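Local structure of putative O-GlcNAcase nagJ (Clostridium perfringens, 6PV5) at residues N408-D413 against T491-G496; F441-K446 against N547-N552; F561-N566 against R598-I603. The protein probably acts as a family 84 glycoside hydrolase with hexosaminidase activity, this chain holding its N-terminal domain, the catalytic barrel and the helical domain after it. All blocks are in the same frame, centred on the assembly; numbering follows the deposited sequence.

Contact 1: residues N408-D413 against T491-G496. With EDO (1,2-ethanediol), chain B.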
loop_
_atom_site.group_PDB
_atom_site.type_symbol
_atom_site.label_atom_id
_atom_site.label_comp_id
_atom_site.label_asym_id
_atom_site.label_seq_id
_atom_site.Cartn_x
_atom_site.Cartn_y
_atom_site.Cartn_z
ATOM N N ASN A 408 -6.666 7.944 6.714
ATOM C CA ASN A 408 -6.685 8.936 7.779
ATOM C C ASN A 408 -8.095 9.514 7.955
ATOM O O ASN A 408 -8.252 10.606 8.509
ATOM C CB ASN A 408 -5.636 10.031 7.539
ATOM C CG ASN A 408 -6.025 10.935 6.382
ATOM O OD1 ASN A 408 -6.789 10.518 5.520
ATOM N ND2 ASN A 408 -5.467 12.139 6.316
ATOM N N ASP A 409 -9.132 8.766 7.545
ATOM C CA ASP A 409 -10.482 9.326 7.556
ATOM C C ASP A 409 -10.933 9.693 8.973
ATOM O O ASP A 409 -11.788 10.545 9.159
ATOM C CB ASP A 409 -11.484 8.446 6.804
ATOM C CG ASP A 409 -11.607 6.994 7.274
ATOM O OD1 ASP A 409 -11.000 6.609 8.345
ATOM O OD2 ASP A 409 -12.335 6.239 6.567
ATOM N N TYR A 410 -10.347 9.065 9.986
ATOM C CA TYR A 410 -10.719 9.335 11.366
ATOM C C TYR A 410 -9.869 10.477 11.943
ATOM O O TYR A 410 -10.106 10.885 13.069
ATOM C CB TYR A 410 -10.551 8.048 12.184
ATOM C CG TYR A 410 -9.135 7.525 12.167
ATOM C CD1 TYR A 410 -8.682 6.708 11.139
ATOM C CD2 TYR A 410 -8.229 7.890 13.154
ATOM C CE1 TYR A 410 -7.364 6.277 11.089
ATOM C CE2 TYR A 410 -6.912 7.455 13.131
ATOM C CZ TYR A 410 -6.477 6.647 12.093
ATOM O OH TYR A 410 -5.182 6.193 12.070
ATOM N N LYS A 411 -8.893 10.996 11.174
ATOM C CA LYS A 411 -8.016 12.083 11.603
ATOM C C LYS A 411 -7.523 12.846 10.374
ATOM O O LYS A 411 -6.335 12.823 10.026
ATOM C CB LYS A 411 -6.825 11.560 12.421
ATOM C CG LYS A 411 -6.114 12.658 13.217
ATOM C CD LYS A 411 -4.647 12.387 13.568
ATOM C CE LYS A 411 -4.332 11.005 14.108
ATOM N NZ LYS A 411 -5.051 10.700 15.364
ATOM N N GLU A 412 -8.463 13.493 9.692
ATOM C CA GLU A 412 -8.280 13.786 8.284
ATOM C C GLU A 412 -7.317 14.958 8.072
ATOM O O GLU A 412 -6.889 15.157 6.954
ATOM C CB GLU A 412 -9.631 14.020 7.601
ATOM C CG GLU A 412 -10.540 14.898 8.453
ATOM C CD GLU A 412 -11.684 15.602 7.734
ATOM O OE1 GLU A 412 -12.008 15.190 6.601
ATOM O OE2 GLU A 412 -12.252 16.568 8.313
ATOM N N ASP A 413 -6.979 15.701 9.133
ATOM C CA ASP A 413 -6.093 16.857 9.008
ATOM C C ASP A 413 -4.631 16.445 9.110
ATOM O O ASP A 413 -3.747 17.271 8.886
ATOM C CB ASP A 413 -6.342 17.894 10.109
ATOM C CG ASP A 413 -7.743 18.483 10.033
ATOM O OD1 ASP A 413 -8.191 18.786 8.902
ATOM O OD2 ASP A 413 -8.392 18.587 11.095
ATOM N N THR A 491 4.128 10.571 10.305
ATOM C CA THR A 491 4.066 9.135 10.040
ATOM C C THR A 491 3.030 8.497 10.952
ATOM O O THR A 491 2.374 7.552 10.559
ATOM C CB THR A 491 5.429 8.427 10.096
ATOM O OG1 THR A 491 5.996 8.588 11.400
ATOM C CG2 THR A 491 6.415 8.946 9.070
ATOM N N ARG A 492 2.851 9.058 12.142
ATOM C CA ARG A 492 2.064 8.403 13.169
ATOM C C ARG A 492 0.656 8.995 13.217
ATOM O O ARG A 492 0.499 10.190 13.448
ATOM C CB ARG A 492 2.792 8.538 14.514
ATOM C CG ARG A 492 2.052 7.979 15.721
ATOM C CD ARG A 492 2.075 6.451 15.762
ATOM N NE ARG A 492 1.352 5.935 16.924
ATOM C CZ ARG A 492 1.217 4.648 17.250
ATOM N NH1 ARG A 492 1.756 3.696 16.507
ATOM N NH2 ARG A 492 0.551 4.322 18.337
ATOM N N LEU A 493 -0.360 8.137 13.044
ATOM C CA LEU A 493 -1.745 8.493 13.290
ATOM C C LEU A 493 -2.221 7.699 14.507
ATOM O O LEU A 493 -1.665 7.854 15.589
ATOM C CB LEU A 493 -2.566 8.211 12.024
ATOM C CG LEU A 493 -2.762 9.356 11.017
ATOM C CD1 LEU A 493 -1.467 10.056 10.701
ATOM C CD2 LEU A 493 -3.334 8.801 9.723
ATOM N N ASP A 494 -3.244 6.846 14.364
ATOM C CA ASP A 494 -3.522 5.937 15.466
ATOM C C ASP A 494 -2.630 4.698 15.366
ATOM O O ASP A 494 -2.584 3.894 16.275
ATOM C CB ASP A 494 -5.001 5.578 15.560
ATOM C CG ASP A 494 -5.833 6.699 16.154
ATOM O OD1 ASP A 494 -5.257 7.772 16.423
ATOM O OD2 ASP A 494 -7.059 6.493 16.317
ATOM N N THR A 495 -1.918 4.554 14.252
ATOM C CA THR A 495 -0.930 3.504 14.091
ATOM C C THR A 495 0.159 4.121 13.230
ATOM O O THR A 495 -0.022 5.243 12.760
ATOM C CB THR A 495 -1.548 2.233 13.487
ATOM O OG1 THR A 495 -0.595 1.166 13.582
ATOM C CG2 THR A 495 -1.971 2.411 12.043
ATOM N N GLY A 496 1.262 3.397 13.021
ATOM C CA GLY A 496 2.305 3.890 12.133
ATOM C C GLY A 496 3.628 4.060 12.869
ATOM O O GLY A 496 3.673 4.020 14.098
HETATM C C1 EDO B . -11.463 3.648 10.748
HETATM O O1 EDO B . -11.831 4.897 10.186
HETATM C C2 EDO B . -11.030 2.722 9.702
HETATM O O2 EDO B . -10.545 3.481 8.613
#
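Tyr410 reaches from a type I beta turn, Asn408 to Lys411, across to Leu493 and Asp494. Its chi1 of 60° places CG between the backbone N and the carbonyl carbon and sends the ring toward the loop 491-496. CB lies beside a bound ethanediol, a diol probably carried over from crystallisation, and CD1 is 3.8 Å from O1 of the diol. On the other flank CE2 comes within 3.3 Å of Asp494 CG, ring and carboxylate planes standing 44° apart as the two side chains run antiparallel alongside each other. At the tip, Tyr410 OH accepts a hydrogen bond from Asp494 N (3.1 Å, N-H...O angle 160°), the donor lying in the ring plane at its edge; Leu493 CB packs against the same oxygen.

Lys411 approaches from the neighbouring turn position. Its chain, bent at its last two torsions, passes CE over Leu493 CA at 3.7 Å and brings NZ to Asp494 OD1 in a 3.1 Å salt bridge that meets the oxygen from above the carboxylate plane. Asp494 is therefore held through both backbone and side chain. Deeper in, Leu493 CD2 presses against Asn408 CB at 3.4 Å, while the Asn408 amide turns away to donate to Lys414 O. Asp409 OD1 bonds both diol hydroxyls, the shorter to O1 at 2.6 Å, and its OD2 accepts from Tyr196 N.

The side chain of Tyr410 is about 11 Å from that of Asp305, the predicted proton donor, so the turn lies close to the probable active site. It belongs to the long loop between barrel strands 399-403 and 431-436, and the loop 491-496 that it meets joins helix 480-487 to helix 501-515.

Contact 2: residues F441-K446 against N547-N552; sequences FSDASK and NKALLN
Asp443 OD1 is gripped by two donors, Asn547 ND2 at 2.9 Å and Lys446 NZ at 2.9 Å, which come from opposite faces of the carboxylate plane. The first bond crosses to a helix N-cap: Asn547 stands immediately before helix 548-579 and closes its first turn by accepting from Leu550 N with OD1 (3.0 Å). One amide therefore serves both sides, its oxygen capping the helix while its nitrogen holds the loop that follows the last strand of the (beta/alpha)8 barrel. The ND2 bond is nearly straight, 167° at the hydrogen, and Asp443 OD1 lies in the amide plane of Asn547, yet ND2 reaches Asp443 OD1 on its anti side, tilted out of the carboxylate plane; the two flat groups are turned 82° to each other.

Asn547 has CG opposite its backbone N (chi1 -173°), which puts CG beside the carbonyl carbon, where its OD1 can accept from Leu550 N. Lys446 extends fully to the shared oxygen and is shared with the carboxylate of Asp207, so its positive charge probably offsets both only in part. The nearby amino end of the helix would also tend to favour a negative group here.

The methyl of Ala549 sits beside the carboxylate, with CB 3.7 Å from Asp443 OD2. The apolar part is Leu550, which turns its side chain toward Ala444. Helix 464-476 adds Ile475, which touches both Leu550 and Lys446. At this point the loop after the barrel and the start of helix 548-579 meet through one shared oxygen and one leucine branch, Leu550 CD1, set 3.6 Å from Ala444 CA and 3.9 Å from Ala444 CB.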
loop_
_atom_site.group_PDB
_atom_site.type_symbol
_atom_site.label_atom_id
_atom_site.label_comp_id
_atom_site.label_asym_id
_atom_site.label_seq_id
_atom_site.Cartn_x
_atom_site.Cartn_y
_atom_site.Cartn_z
ATOM N N PHE A 441 -6.950 10.943 -0.123
ATOM C CA PHE A 441 -5.971 11.712 -0.887
ATOM C C PHE A 441 -5.057 10.760 -1.638
ATOM O O PHE A 441 -4.161 10.151 -1.046
ATOM C CB PHE A 441 -5.120 12.611 0.017
ATOM C CG PHE A 441 -5.950 13.503 0.910
ATOM C CD1 PHE A 441 -6.631 14.598 0.387
ATOM C CD2 PHE A 441 -6.090 13.214 2.261
ATOM C CE1 PHE A 441 -7.428 15.386 1.209
ATOM C CE2 PHE A 441 -6.864 14.008 3.094
ATOM C CZ PHE A 441 -7.537 15.096 2.560
ATOM N N SER A 442 -5.292 10.655 -2.950
ATOM C CA SER A 442 -4.717 9.588 -3.749
ATOM C C SER A 442 -3.201 9.722 -3.831
ATOM O O SER A 442 -2.466 8.799 -3.489
ATOM C CB SER A 442 -5.321 9.569 -5.129
ATOM O OG SER A 442 -4.645 8.616 -5.927
ATOM N N ASP A 443 -2.715 10.859 -4.335
ATOM C CA ASP A 443 -1.275 10.962 -4.519
ATOM C C ASP A 443 -0.560 10.875 -3.173
ATOM O O ASP A 443 0.497 10.276 -3.073
ATOM C CB ASP A 443 -0.901 12.124 -5.442
ATOM C CG ASP A 443 -1.096 11.749 -6.902
ATOM O OD1 ASP A 443 -0.097 11.301 -7.545
ATOM O OD2 ASP A 443 -2.237 11.885 -7.384
ATOM N N ALA A 444 -1.168 11.423 -2.122
ATOM C CA ALA A 444 -0.495 11.493 -0.831
ATOM C C ALA A 444 -0.412 10.097 -0.192
ATOM O O ALA A 444 0.433 9.865 0.678
ATOM C CB ALA A 444 -1.188 12.504 0.063
ATOM N N SER A 445 -1.254 9.165 -0.675
ATOM C CA SER A 445 -1.312 7.786 -0.194
ATOM C C SER A 445 -0.193 6.944 -0.810
ATOM O O SER A 445 0.062 5.833 -0.379
ATOM C CB SER A 445 -2.637 7.157 -0.535
ATOM O OG SER A 445 -3.623 7.553 0.388
ATOM N N LYS A 446 0.459 7.442 -1.853
ATOM C CA LYS A 446 1.318 6.543 -2.605
ATOM C C LYS A 446 2.525 6.028 -1.815
ATOM O O LYS A 446 2.866 4.870 -1.957
ATOM C CB LYS A 446 1.686 7.124 -3.969
ATOM C CG LYS A 446 0.497 7.202 -4.907
ATOM C CD LYS A 446 0.864 7.725 -6.281
ATOM C CE LYS A 446 -0.350 7.918 -7.175
ATOM N NZ LYS A 446 0.064 8.527 -8.464
ATOM N N ASN A 547 5.319 16.092 -8.812
ATOM C CA ASN A 547 3.943 15.646 -8.658
ATOM C C ASN A 547 3.122 16.786 -8.053
ATOM O O ASN A 547 3.175 17.011 -6.848
ATOM C CB ASN A 547 3.912 14.379 -7.791
ATOM C CG ASN A 547 2.554 13.725 -7.685
ATOM O OD1 ASN A 547 1.518 14.383 -7.771
ATOM N ND2 ASN A 547 2.551 12.416 -7.503
ATOM N N LYS A 548 2.337 17.485 -8.886
ATOM C CA LYS A 548 1.623 18.673 -8.443
ATOM C C LYS A 548 0.315 18.339 -7.714
ATOM O O LYS A 548 -0.150 19.135 -6.896
ATOM C CB LYS A 548 1.389 19.642 -9.613
ATOM C CG LYS A 548 2.639 20.089 -10.366
ATOM C CD LYS A 548 3.658 20.787 -9.504
ATOM C CE LYS A 548 4.940 21.109 -10.241
ATOM N NZ LYS A 548 5.919 21.767 -9.338
ATOM N N ALA A 549 -0.332 17.207 -8.027
ATOM C CA ALA A 549 -1.474 16.818 -7.201
ATOM C C ALA A 549 -0.999 16.586 -5.768
ATOM O O ALA A 549 -1.654 16.988 -4.804
ATOM C CB ALA A 549 -2.160 15.579 -7.761
ATOM N N LEU A 550 0.172 15.951 -5.636
ATOM C CA LEU A 550 0.732 15.689 -4.323
ATOM C C LEU A 550 1.050 17.014 -3.621
ATOM O O LEU A 550 0.723 17.205 -2.459
ATOM C CB LEU A 550 1.990 14.826 -4.481
ATOM C CG LEU A 550 2.723 14.513 -3.167
ATOM C CD1 LEU A 550 1.761 13.949 -2.129
ATOM C CD2 LEU A 550 3.838 13.519 -3.407
ATOM N N LEU A 551 1.695 17.934 -4.333
ATOM C CA LEU A 551 2.049 19.225 -3.757
ATOM C C LEU A 551 0.798 19.949 -3.254
ATOM O O LEU A 551 0.776 20.439 -2.123
ATOM C CB LEU A 551 2.821 20.043 -4.796
ATOM C CG LEU A 551 3.082 21.513 -4.448
ATOM C CD1 LEU A 551 3.821 21.660 -3.120
ATOM C CD2 LEU A 551 3.856 22.195 -5.582
ATOM N N ASN A 552 -0.262 19.964 -4.072
ATOM C CA ASN A 552 -1.506 20.615 -3.694
ATOM C C ASN A 552 -2.140 19.963 -2.464
ATOM O O ASN A 552 -2.703 20.656 -1.622
ATOM C CB ASN A 552 -2.465 20.716 -4.891
ATOM C CG ASN A 552 -2.110 21.867 -5.820
ATOM O OD1 ASN A 552 -1.611 22.904 -5.378
ATOM N ND2 ASN A 552 -2.362 21.700 -7.106
#

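Contact 3: residues F561-N566 against R598-I603; sequences FEIYGN and RNLDGI
With CG2 opposite the backbone N and CG1 opposite the carbonyl carbon (chi1 -56°), Ile563 splays its two branches toward different partners on the segment 598-603. Leu600, its CG set opposite its own carbonyl carbon at chi1 -77°, drives CD2 into the angle between Ile563 and Tyr564. There Leu600 CD2 packs unusually tightly against Ile563 CG2, at 3.4 Å, and lies over one face of the Tyr564 ring in a CH-pi contact, 3.7 Å from its centroid and only 6° off the ring normal. Leu600 CD1 adds a contact with the same ring, 3.7 Å from Tyr564 CD1. The longer Ile563 branch goes to the other partners: its CD1 meets Ile603 CD1 tip to tip at 3.8 Å and lies across Asn599 CB.

No hydrogen bond crosses between the segments; the hydroxyl of Tyr564 bonds instead to Asp613 OD2. The contact is a hydrophobic seam in an antiparallel helical hairpin of the post-catalytic domain, pairing helix 548-579 with the end of helix 583-601. Helix 612-619 adds Val612 and Ile616 around Tyr564, and helix 521-544 flanks helix 548-579 at Phe561.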
loop_
_atom_site.group_PDB
_atom_site.type_symbol
_atom_site.label_atom_id
_atom_site.label_comp_id
_atom_site.label_asym_id
_atom_site.label_seq_id
_atom_site.Cartn_x
_atom_site.Cartn_y
_atom_site.Cartn_z
ATOM N N PHE A 561 4.474 23.617 8.414
ATOM C CA PHE A 561 5.761 23.011 8.749
ATOM C C PHE A 561 6.843 24.087 8.829
ATOM O O PHE A 561 7.696 24.037 9.698
ATOM C CB PHE A 561 6.172 22.023 7.659
ATOM C CG PHE A 561 7.308 21.074 7.953
ATOM C CD1 PHE A 561 7.175 20.058 8.894
ATOM C CD2 PHE A 561 8.483 21.130 7.214
ATOM C CE1 PHE A 561 8.206 19.143 9.113
ATOM C CE2 PHE A 561 9.508 20.211 7.428
ATOM C CZ PHE A 561 9.371 19.211 8.369
ATOM N N GLU A 562 6.784 25.060 7.915
ATOM C CA GLU A 562 7.716 26.177 7.897
ATOM C C GLU A 562 7.613 26.987 9.186
ATOM O O GLU A 562 8.638 27.373 9.737
ATOM C CB GLU A 562 7.461 27.083 6.692
ATOM C CG GLU A 562 8.569 28.104 6.497
ATOM C CD GLU A 562 8.430 29.004 5.280
ATOM O OE1 GLU A 562 8.196 28.489 4.172
ATOM O OE2 GLU A 562 8.584 30.217 5.442
ATOM N N ILE A 563 6.384 27.242 9.651
ATOM C CA ILE A 563 6.128 27.980 10.885
ATOM C C ILE A 563 6.631 27.205 12.111
ATOM O O ILE A 563 7.176 27.822 13.034
ATOM C CB ILE A 563 4.631 28.333 11.033
ATOM C CG1 ILE A 563 4.072 29.118 9.841
ATOM C CG2 ILE A 563 4.354 29.048 12.359
ATOM C CD1 ILE A 563 2.598 29.460 9.999
ATOM N N TYR A 564 6.404 25.874 12.159
ATOM C CA TYR A 564 6.987 25.048 13.207
ATOM C C TYR A 564 8.508 25.238 13.243
ATOM O O TYR A 564 9.078 25.387 14.315
ATOM C CB TYR A 564 6.689 23.556 13.012
ATOM C CG TYR A 564 5.391 23.105 13.616
ATOM C CD1 TYR A 564 5.192 23.175 14.989
ATOM C CD2 TYR A 564 4.376 22.590 12.824
ATOM C CE1 TYR A 564 4.000 22.769 15.559
ATOM C CE2 TYR A 564 3.172 22.191 13.382
ATOM C CZ TYR A 564 2.991 22.271 14.748
ATOM O OH TYR A 564 1.836 21.841 15.333
ATOM N N GLY A 565 9.160 25.232 12.075
ATOM C CA GLY A 565 10.601 25.460 12.026
ATOM C C GLY A 565 11.000 26.742 12.766
ATOM O O GLY A 565 11.859 26.735 13.659
ATOM N N ASN A 566 10.319 27.836 12.405
ATOM C CA ASN A 566 10.548 29.155 12.977
ATOM C C ASN A 566 10.218 29.170 14.465
ATOM O O ASN A 566 10.956 29.768 15.253
ATOM C CB ASN A 566 9.774 30.225 12.205
ATOM C CG ASN A 566 10.474 30.543 10.905
ATOM O OD1 ASN A 566 11.700 30.635 10.879
ATOM N ND2 ASN A 566 9.725 30.688 9.829
ATOM N N ARG A 598 0.557 31.309 17.905
ATOM C CA ARG A 598 -0.737 31.742 17.391
ATOM C C ARG A 598 -0.845 31.454 15.897
ATOM O O ARG A 598 -1.874 30.956 15.459
ATOM C CB ARG A 598 -1.020 33.219 17.682
ATOM C CG ARG A 598 -1.335 33.486 19.145
ATOM C CD ARG A 598 -1.890 34.844 19.554
ATOM N NE ARG A 598 -1.784 34.894 21.009
ATOM C CZ ARG A 598 -2.509 34.169 21.863
ATOM N NH1 ARG A 598 -3.445 33.339 21.424
ATOM N NH2 ARG A 598 -2.301 34.288 23.164
ATOM N N ASN A 599 0.193 31.773 15.121
ATOM C CA ASN A 599 0.175 31.471 13.694
ATOM C C ASN A 599 -0.068 29.975 13.433
ATOM O O ASN A 599 -0.773 29.631 12.494
ATOM C CB ASN A 599 1.455 31.947 13.003
ATOM C CG ASN A 599 1.694 33.436 13.160
ATOM O OD1 ASN A 599 0.822 34.161 13.642
ATOM N ND2 ASN A 599 2.860 33.907 12.742
ATOM N N LEU A 600 0.532 29.087 14.245
ATOM C CA LEU A 600 0.430 27.633 14.103
ATOM C C LEU A 600 -0.996 27.174 14.387
ATOM O O LEU A 600 -1.561 26.393 13.636
ATOM C CB LEU A 600 1.374 26.938 15.099
ATOM C CG LEU A 600 2.839 26.966 14.690
ATOM C CD1 LEU A 600 3.759 26.523 15.826
ATOM C CD2 LEU A 600 3.044 26.137 13.434
ATOM N N ASP A 601 -1.544 27.651 15.503
ATOM C CA ASP A 601 -2.881 27.302 15.953
ATOM C C ASP A 601 -3.929 27.782 14.956
ATOM O O ASP A 601 -5.063 27.320 14.991
ATOM C CB ASP A 601 -3.112 27.748 17.397
ATOM C CG ASP A 601 -2.238 26.967 18.376
ATOM O OD1 ASP A 601 -1.691 25.920 17.963
ATOM O OD2 ASP A 601 -2.106 27.399 19.537
ATOM N N GLY A 602 -3.548 28.691 14.057
ATOM C CA GLY A 602 -4.513 29.176 13.091
ATOM C C GLY A 602 -4.644 28.268 11.869
ATOM O O GLY A 602 -5.481 28.526 11.003
ATOM N N ILE A 603 -3.789 27.239 11.771
ATOM C CA ILE A 603 -3.789 26.424 10.564
ATOM C C ILE A 603 -4.330 25.033 10.908
ATOM O O ILE A 603 -3.874 24.396 11.862
ATOM C CB ILE A 603 -2.409 26.396 9.874
ATOM C CG1 ILE A 603 -1.925 27.804 9.511
ATOM C CG2 ILE A 603 -2.439 25.480 8.655
ATOM C CD1 ILE A 603 -0.591 27.830 8.789
#

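Past the N-terminal domain and most of the barrel, the chain reaches 408-413 in the loop after strand 399-403, then 441-446 just beyond the last barrel strand. Contact 1 closes at 491-496 and contact 2 at 547-552, so their segments alternate and the two closures cross. Phe441 CE2 marks where they touch, 4.0 Å from both Asn408 ND2 and Glu412 O. Contact 3 follows in series, closing the hairpin of helices 548-579 and 583-601. Helix 548-579 links contacts 2 and 3: its start meets the loop beyond strand 431-436, and further along it pairs with helix 583-601. Barrel loops, the loop 491-496 and the helical domain are thereby tied together.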